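PDB 3B48: phosphoenolpyruvate--glycerone phosphotransferase from Enterococcus faecalis, which probably serves as the phosphoryl-donor subunit of the dihydroxyacetone kinase complex, relaying phosphate from phosphoenolpyruvate by way of histidine residues. Local coordinates for residues I8-H13 / A100-G105; E66-A71 / Q121-A126. All blocks are in the same frame, centred on the assembly; numbering follows the deposited sequence.

Interaction 1 of 2, residues I8-H13 / A100-G105; sequences ILLVSH and APLVEG
L102 meets L10, V11 and S12 where strand 6-11 and the residues just after it face the first turn of helix 102-113. Its CG stands anti to its own backbone N (chi1 179°). This extends the side chain from the helix start toward the strand. CB and CG make no close contact with the strand and serve as the stalk. The two methyls do the touching. CD1 meets L10 CD2 at 4.0 Å. The two leucine side chains cross at about a right angle, and one methyl of each makes the touch. CD1 also lies 4.0 Å from V11 O. CD2, the other branch, is 4.1 Å from V11 O and 4.3 Å from S12 CB. One forked tip therefore spans three successive residues of the chain.

L10 reaches its place with CG beside its backbone N (chi1 -54°). I21 of helix 15-27 packs on both L10 and L102, and F70 of the adjacent strand 66-71 also touches L102. S12 meets the contact through CB, while its OG is hydrogen-bonded to D72 and to S14 N. P101 is the N-cap of the helix, and its O accepts G105 N at 2.8 Å. The start of this helix also belongs to the dimer interface: L102 N bonds to E104 OE2 of the second subunit.

H13 follows in the loop after strand 6-11, a position consistent with that of the phosphorylated histidine in EIIA-mannose relatives. Its NE2 is hydrogen-bonded to S75 OG. The leucine contact itself is buried and made by carbon atoms with one carbonyl oxygen alongside. It therefore rests on van der Waals fit and exclusion of water, without the directional hold of a polar bond.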
ATOM      1  N   ILE B   8     -14.659  -3.910  -1.187  1.00 29.26           N
ATOM      2  CA  ILE B   8     -13.322  -3.802  -0.633  1.00 28.84           C
ATOM      3  C   ILE B   8     -13.286  -2.690   0.393  1.00 29.20           C
ATOM      4  O   ILE B   8     -13.576  -1.514   0.100  1.00 29.54           O
ATOM      5  CB  ILE B   8     -12.263  -3.520  -1.717  1.00 29.35           C
ATOM      6  CG1 ILE B   8     -12.117  -4.721  -2.657  1.00 28.04           C
ATOM      7  CG2 ILE B   8     -10.915  -3.149  -1.074  1.00 28.63           C
ATOM      8  CD1 ILE B   8     -11.430  -4.399  -3.944  1.00 29.86           C
ATOM      9  N   LEU B   9     -12.918  -3.066   1.606  1.00 29.56           N
ATOM     10  CA  LEU B   9     -12.823  -2.101   2.701  1.00 29.24           C
ATOM     11  C   LEU B   9     -11.349  -1.940   3.059  1.00 28.72           C
ATOM     12  O   LEU B   9     -10.642  -2.933   3.376  1.00 27.73           O
ATOM     13  CB  LEU B   9     -13.661  -2.520   3.922  1.00 29.62           C
ATOM     14  CG  LEU B   9     -15.199  -2.651   3.906  1.00 29.24           C
ATOM     15  CD1 LEU B   9     -15.727  -3.764   2.949  1.00 29.39           C
ATOM     16  CD2 LEU B   9     -15.670  -2.898   5.354  1.00 29.08           C
ATOM     17  N   LEU B  10     -10.931  -0.675   2.965  1.00 27.41           N
ATOM     18  CA  LEU B  10      -9.557  -0.233   3.072  1.00 27.23           C
ATOM     19  C   LEU B  10      -9.378   0.492   4.401  1.00 27.12           C
ATOM     20  O   LEU B  10      -9.878   1.615   4.573  1.00 26.81           O
ATOM     21  CB  LEU B  10      -9.229   0.750   1.927  1.00 26.40           C
ATOM     22  CG  LEU B  10      -9.510   0.291   0.483  1.00 24.84           C
ATOM     23  CD1 LEU B  10      -9.372   1.486  -0.444  1.00 22.73           C
ATOM     24  CD2 LEU B  10      -8.508  -0.746   0.125  1.00 22.71           C
ATOM     25  N   VAL B  11      -8.657  -0.152   5.318  1.00 26.38           N
ATOM     26  CA  VAL B  11      -8.375   0.407   6.658  1.00 25.84           C
ATOM     27  C   VAL B  11      -6.914   0.876   6.814  1.00 24.96           C
ATOM     28  O   VAL B  11      -5.996   0.205   6.408  1.00 22.88           O
ATOM     29  CB  VAL B  11      -8.772  -0.585   7.757  1.00 25.90           C
ATOM     30  CG1 VAL B  11      -8.779   0.103   9.119  1.00 25.72           C
ATOM     31  CG2 VAL B  11     -10.150  -1.208   7.392  1.00 24.56           C
ATOM     32  N   SER B  12      -6.730   2.076   7.359  1.00 24.89           N
ATOM     33  CA  SER B  12      -5.392   2.606   7.535  1.00 25.06           C
ATOM     34  C   SER B  12      -5.466   3.631   8.626  1.00 24.83           C
ATOM     35  O   SER B  12      -6.550   4.066   8.938  1.00 24.97           O
ATOM     36  CB  SER B  12      -4.914   3.255   6.216  1.00 24.78           C
ATOM     37  OG  SER B  12      -3.591   3.757   6.308  1.00 23.54           O
ATOM     38  N   HIS B  13      -4.327   4.033   9.196  1.00 25.19           N
ATOM     39  CA  HIS B  13      -4.267   5.326   9.906  1.00 26.11           C
ATOM     40  C   HIS B  13      -4.560   6.529   9.007  1.00 25.88           C
ATOM     41  O   HIS B  13      -5.120   7.490   9.444  1.00 25.76           O
ATOM     42  CB  HIS B  13      -2.905   5.536  10.560  1.00 26.01           C
ATOM     43  CG  HIS B  13      -2.764   4.865  11.882  1.00 27.94           C
ATOM     44  ND1 HIS B  13      -2.033   5.409  12.916  1.00 34.07           N
ATOM     45  CD2 HIS B  13      -3.274   3.704  12.349  1.00 29.44           C
ATOM     46  CE1 HIS B  13      -2.094   4.606  13.962  1.00 34.05           C
ATOM     47  NE2 HIS B  13      -2.841   3.563  13.640  1.00 32.98           N
ATOM     48  N   ALA B 100      -3.080  -9.789   3.093  1.00 26.25           N
ATOM     49  CA  ALA B 100      -2.498  -9.257   1.859  1.00 26.41           C
ATOM     50  C   ALA B 100      -2.097  -7.804   2.071  1.00 26.43           C
ATOM     51  O   ALA B 100      -2.710  -7.121   2.895  1.00 27.58           O
ATOM     52  CB  ALA B 100      -3.515  -9.370   0.692  1.00 25.48           C
ATOM     53  N   PRO B 101      -1.091  -7.314   1.312  1.00 26.33           N
ATOM     54  CA  PRO B 101      -0.749  -5.916   1.506  1.00 26.06           C
ATOM     55  C   PRO B 101      -1.877  -5.032   1.026  1.00 26.15           C
ATOM     56  O   PRO B 101      -2.644  -5.431   0.143  1.00 25.45           O
ATOM     57  CB  PRO B 101       0.517  -5.714   0.670  1.00 26.45           C
ATOM     58  CG  PRO B 101       0.578  -6.835  -0.276  1.00 25.54           C
ATOM     59  CD  PRO B 101      -0.268  -7.957   0.269  1.00 25.81           C
ATOM     60  N   LEU B 102      -1.970  -3.849   1.641  1.00 25.89           N
ATOM     61  CA  LEU B 102      -3.063  -2.940   1.458  1.00 26.28           C
ATOM     62  C   LEU B 102      -3.313  -2.498  -0.015  1.00 26.42           C
ATOM     63  O   LEU B 102      -4.414  -2.743  -0.554  1.00 27.29           O
ATOM     64  CB  LEU B 102      -2.903  -1.725   2.398  1.00 25.72           C
ATOM     65  CG  LEU B 102      -3.990  -0.653   2.308  1.00 26.58           C
ATOM     66  CD1 LEU B 102      -5.424  -1.165   2.679  1.00 25.12           C
ATOM     67  CD2 LEU B 102      -3.640   0.569   3.104  1.00 26.86           C
ATOM     68  N   VAL B 103      -2.338  -1.818  -0.635  1.00 24.90           N
ATOM     69  CA  VAL B 103      -2.511  -1.316  -2.008  1.00 23.39           C
ATOM     70  C   VAL B 103      -2.631  -2.477  -3.017  1.00 22.95           C
ATOM     71  O   VAL B 103      -3.642  -2.608  -3.738  1.00 22.27           O
ATOM     72  CB  VAL B 103      -1.355  -0.344  -2.446  1.00 23.31           C
ATOM     73  CG1 VAL B 103      -1.578   0.128  -3.916  1.00 22.17           C
ATOM     74  CG2 VAL B 103      -1.261   0.863  -1.506  1.00 20.36           C
ATOM     75  N   GLU B 104      -1.597  -3.312  -3.034  1.00 22.64           N
ATOM     76  CA  GLU B 104      -1.489  -4.392  -3.984  1.00 23.38           C
ATOM     77  C   GLU B 104      -2.529  -5.486  -3.810  1.00 23.55           C
ATOM     78  O   GLU B 104      -3.062  -5.963  -4.790  1.00 24.27           O
ATOM     79  CB  GLU B 104      -0.071  -4.964  -4.012  1.00 22.99           C
ATOM     80  CG  GLU B 104       1.024  -3.915  -4.344  1.00 24.17           C
ATOM     81  CD  GLU B 104       1.616  -3.239  -3.086  1.00 23.79           C
ATOM     82  OE1 GLU B 104       0.990  -3.245  -1.995  1.00 24.12           O
ATOM     83  OE2 GLU B 104       2.726  -2.709  -3.189  1.00 22.68           O
ATOM     84  N   GLY B 105      -2.828  -5.887  -2.579  1.00 24.12           N
ATOM     85  CA  GLY B 105      -3.940  -6.824  -2.332  1.00 24.69           C
ATOM     86  C   GLY B 105      -5.273  -6.319  -2.869  1.00 25.07           C
ATOM     87  O   GLY B 105      -5.941  -7.000  -3.660  1.00 24.53           O
TER

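Interaction 2 of 2, residues E66-A71 / Q121-A126; sequences EFLIFA and QILAEA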
ATOM      1  N   GLU B  66     -20.247  -9.863  -0.128  1.00 28.51           N
ATOM      2  CA  GLU B  66     -19.025 -10.350   0.510  1.00 28.96           C
ATOM      3  C   GLU B  66     -18.135  -9.174   0.808  1.00 27.73           C
ATOM      4  O   GLU B  66     -17.872  -8.361  -0.079  1.00 27.84           O
ATOM      5  CB  GLU B  66     -18.281 -11.307  -0.423  1.00 29.00           C
ATOM      6  CG  GLU B  66     -19.193 -12.397  -0.930  1.00 31.33           C
ATOM      7  CD  GLU B  66     -19.764 -13.243   0.202  1.00 33.97           C
ATOM      8  OE1 GLU B  66     -19.130 -13.295   1.294  1.00 32.74           O
ATOM      9  OE2 GLU B  66     -20.832 -13.863  -0.021  1.00 35.59           O
ATOM     10  N   PHE B  67     -17.682  -9.070   2.051  1.00 27.55           N
ATOM     11  CA  PHE B  67     -16.872  -7.912   2.469  1.00 26.96           C
ATOM     12  C   PHE B  67     -15.434  -8.314   2.713  1.00 27.31           C
ATOM     13  O   PHE B  67     -15.149  -9.100   3.636  1.00 26.86           O
ATOM     14  CB  PHE B  67     -17.438  -7.242   3.722  1.00 26.84           C
ATOM     15  CG  PHE B  67     -18.876  -6.791   3.586  1.00 25.83           C
ATOM     16  CD1 PHE B  67     -19.184  -5.554   2.997  1.00 25.17           C
ATOM     17  CD2 PHE B  67     -19.917  -7.592   4.071  1.00 24.20           C
ATOM     18  CE1 PHE B  67     -20.495  -5.131   2.871  1.00 24.66           C
ATOM     19  CE2 PHE B  67     -21.235  -7.194   3.954  1.00 24.54           C
ATOM     20  CZ  PHE B  67     -21.543  -5.963   3.360  1.00 25.84           C
ATOM     21  N   LEU B  68     -14.551  -7.751   1.884  1.00 27.30           N
ATOM     22  CA  LEU B  68     -13.089  -7.986   1.929  1.00 28.40           C
ATOM     23  C   LEU B  68     -12.345  -6.855   2.616  1.00 28.01           C
ATOM     24  O   LEU B  68     -12.379  -5.698   2.158  1.00 27.78           O
ATOM     25  CB  LEU B  68     -12.526  -8.176   0.512  1.00 28.05           C
ATOM     26  CG  LEU B  68     -13.335  -8.990  -0.506  1.00 30.57           C
ATOM     27  CD1 LEU B  68     -12.431  -9.440  -1.648  1.00 32.98           C
ATOM     28  CD2 LEU B  68     -14.117 -10.186   0.079  1.00 31.05           C
ATOM     29  N   ILE B  69     -11.702  -7.184   3.733  1.00 28.78           N
ATOM     30  CA  ILE B  69     -11.041  -6.174   4.587  1.00 28.06           C
ATOM     31  C   ILE B  69      -9.512  -6.174   4.443  1.00 27.40           C
ATOM     32  O   ILE B  69      -8.873  -7.178   4.734  1.00 27.55           O
ATOM     33  CB  ILE B  69     -11.478  -6.291   6.106  1.00 29.17           C
ATOM     34  CG1 ILE B  69     -12.868  -5.683   6.331  1.00 28.43           C
ATOM     35  CG2 ILE B  69     -10.557  -5.510   7.000  1.00 27.19           C
ATOM     36  CD1 ILE B  69     -14.016  -6.530   5.898  1.00 27.02           C
ATOM     37  N   PHE B  70      -8.964  -5.061   3.947  1.00 26.14           N
ATOM     38  CA  PHE B  70      -7.529  -4.832   3.871  1.00 26.47           C
ATOM     39  C   PHE B  70      -7.078  -3.733   4.869  1.00 26.68           C
ATOM     40  O   PHE B  70      -7.745  -2.711   5.024  1.00 26.63           O
ATOM     41  CB  PHE B  70      -7.094  -4.440   2.454  1.00 24.76           C
ATOM     42  CG  PHE B  70      -7.542  -5.391   1.397  1.00 26.59           C
ATOM     43  CD1 PHE B  70      -6.629  -6.233   0.772  1.00 25.71           C
ATOM     44  CD2 PHE B  70      -8.884  -5.474   1.032  1.00 24.16           C
ATOM     45  CE1 PHE B  70      -7.049  -7.128  -0.195  1.00 26.92           C
ATOM     46  CE2 PHE B  70      -9.293  -6.361   0.038  1.00 24.34           C
ATOM     47  CZ  PHE B  70      -8.384  -7.190  -0.560  1.00 24.19           C
ATOM     48  N   ALA B  71      -5.960  -3.975   5.547  1.00 26.54           N
ATOM     49  CA  ALA B  71      -5.340  -2.979   6.433  1.00 27.64           C
ATOM     50  C   ALA B  71      -3.851  -2.909   6.127  1.00 27.62           C
ATOM     51  O   ALA B  71      -3.271  -3.838   5.545  1.00 27.69           O
ATOM     52  CB  ALA B  71      -5.583  -3.311   7.912  1.00 27.38           C
ATOM     53  N   GLN B 121     -10.904 -17.404  -5.542  1.00 35.20           N
ATOM     54  CA  GLN B 121      -9.893 -16.884  -6.449  1.00 34.65           C
ATOM     55  C   GLN B 121      -9.622 -15.387  -6.251  1.00 33.91           C
ATOM     56  O   GLN B 121      -8.483 -14.934  -6.341  1.00 33.58           O
ATOM     57  CB  GLN B 121     -10.249 -17.188  -7.911  1.00 34.26           C
ATOM     58  CG  GLN B 121      -9.029 -17.302  -8.817  1.00 35.41           C
ATOM     59  CD  GLN B 121      -8.010 -18.347  -8.325  1.00 37.69           C
ATOM     60  OE1 GLN B 121      -8.380 -19.366  -7.727  1.00 37.18           O
ATOM     61  NE2 GLN B 121      -6.720 -18.092  -8.586  1.00 37.58           N
ATOM     62  N   ILE B 122     -10.676 -14.626  -5.994  1.00 33.90           N
ATOM     63  CA  ILE B 122     -10.543 -13.213  -5.635  1.00 33.45           C
ATOM     64  C   ILE B 122      -9.680 -13.074  -4.382  1.00 33.26           C
ATOM     65  O   ILE B 122      -8.828 -12.201  -4.304  1.00 33.42           O
ATOM     66  CB  ILE B 122     -11.934 -12.537  -5.529  1.00 33.63           C
ATOM     67  CG1 ILE B 122     -12.544 -12.396  -6.943  1.00 33.51           C
ATOM     68  CG2 ILE B 122     -11.869 -11.173  -4.793  1.00 32.95           C
ATOM     69  CD1 ILE B 122     -14.061 -12.214  -6.974  1.00 32.76           C
ATOM     70  N   LEU B 123      -9.859 -13.975  -3.427  1.00 33.45           N
ATOM     71  CA  LEU B 123      -9.071 -13.935  -2.202  1.00 33.58           C
ATOM     72  C   LEU B 123      -7.643 -14.414  -2.411  1.00 34.07           C
ATOM     73  O   LEU B 123      -6.713 -13.884  -1.795  1.00 34.92           O
ATOM     74  CB  LEU B 123      -9.759 -14.716  -1.060  1.00 33.66           C
ATOM     75  CG  LEU B 123     -10.960 -14.039  -0.359  1.00 31.88           C
ATOM     76  CD1 LEU B 123     -11.738 -14.989   0.556  1.00 31.39           C
ATOM     77  CD2 LEU B 123     -10.540 -12.787   0.408  1.00 29.96           C
ATOM     78  N   ALA B 124      -7.459 -15.404  -3.287  1.00 33.70           N
ATOM     79  CA  ALA B 124      -6.134 -15.952  -3.517  1.00 32.96           C
ATOM     80  C   ALA B 124      -5.232 -14.948  -4.228  1.00 32.48           C
ATOM     81  O   ALA B 124      -4.063 -14.799  -3.867  1.00 31.22           O
ATOM     82  CB  ALA B 124      -6.201 -17.288  -4.272  1.00 33.10           C
ATOM     83  N   GLU B 125      -5.782 -14.242  -5.214  1.00 32.85           N
ATOM     84  CA  GLU B 125      -4.990 -13.257  -5.971  1.00 33.38           C
ATOM     85  C   GLU B 125      -4.393 -12.173  -5.069  1.00 33.83           C
ATOM     86  O   GLU B 125      -3.180 -11.938  -5.115  1.00 34.29           O
ATOM     87  CB  GLU B 125      -5.790 -12.639  -7.121  1.00 33.33           C
ATOM     88  CG  GLU B 125      -5.995 -13.571  -8.307  1.00 33.67           C
ATOM     89  CD  GLU B 125      -4.772 -14.429  -8.582  1.00 36.24           C
ATOM     90  OE1 GLU B 125      -3.730 -13.853  -8.980  1.00 37.07           O
ATOM     91  OE2 GLU B 125      -4.855 -15.670  -8.393  1.00 35.89           O
ATOM     92  N   ALA B 126      -5.236 -11.543  -4.244  1.00 33.72           N
ATOM     93  CA  ALA B 126      -4.789 -10.543  -3.258  1.00 33.56           C
ATOM     94  C   ALA B 126      -3.672 -11.070  -2.343  1.00 33.80           C
ATOM     95  O   ALA B 126      -2.594 -10.485  -2.270  1.00 34.07           O
ATOM     96  CB  ALA B 126      -5.971 -10.060  -2.443  1.00 33.49           C
TER
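L68 and F70 both carry CG anti to the carbonyl carbon, with chi1 at -40° and -53°. From there the L68 methyl CD1 reaches I122 and L123, and the F70 ring reaches A126. The setting is the three-layer alpha/beta fold of the EIIA-mannose family, a parallel sheet with helices on both faces. Strand 66-71 is an inner strand of that sheet, and helix 119-127 covers part of one face. The two segments run nearly parallel, at 8°, with their axes 11.1 Å apart at closest approach.

L68 points at the helix and gives the largest share of the contact. Its CD1 touches I122 CG2 at 3.6 Å. I122 turns this branch toward the strand, and the two side chains cross at about a right angle. L123 adds a looser touch from the neighbouring helix position, with CD2 4.4 Å from L68 CD1. V98, after the last strand, packs against L68, F70 and L123.

F67 and I69 belong to the other face of the sheet, where S80 of helix 75-84 touches I69. S109 of helix 102-113 packs on both F70 and A126, so the two C-terminal helices share this face. The contact is apolar and largely buried, with polar groups at its margin: E66 OE1 accepts hydrogen bonds from H94 and H96.

A126 meets F70 at the ring edge, not over a face. Its CB lies in the ring plane, 3.8 Å from F70 CE1 and 4.2 Å from F70 CZ.

From the N terminus the chain starts with strand 6-11 and, after two helices and the edge strand 35-38, adds strand 66-71 beside it. Interaction 1 closes when helix 102-113 returns to the first strand, a loop spanning 86 intervening residues. Interaction 2 closes later, when helix 119-127 returns to strand 66-71. The two loops cross, because their segments alternate along the chain. Their centres lie about 9 Å apart. Probable backbone hydrogen bonds join the strands: V11 N to F70 O and L9 N to L68 O, each 2.7 Å. The start of helix 102-113 meets the end of helix 119-127, with G105 O 3.3 Å from A126 CB. Together the contacts tie both C-terminal helices to two adjacent strands.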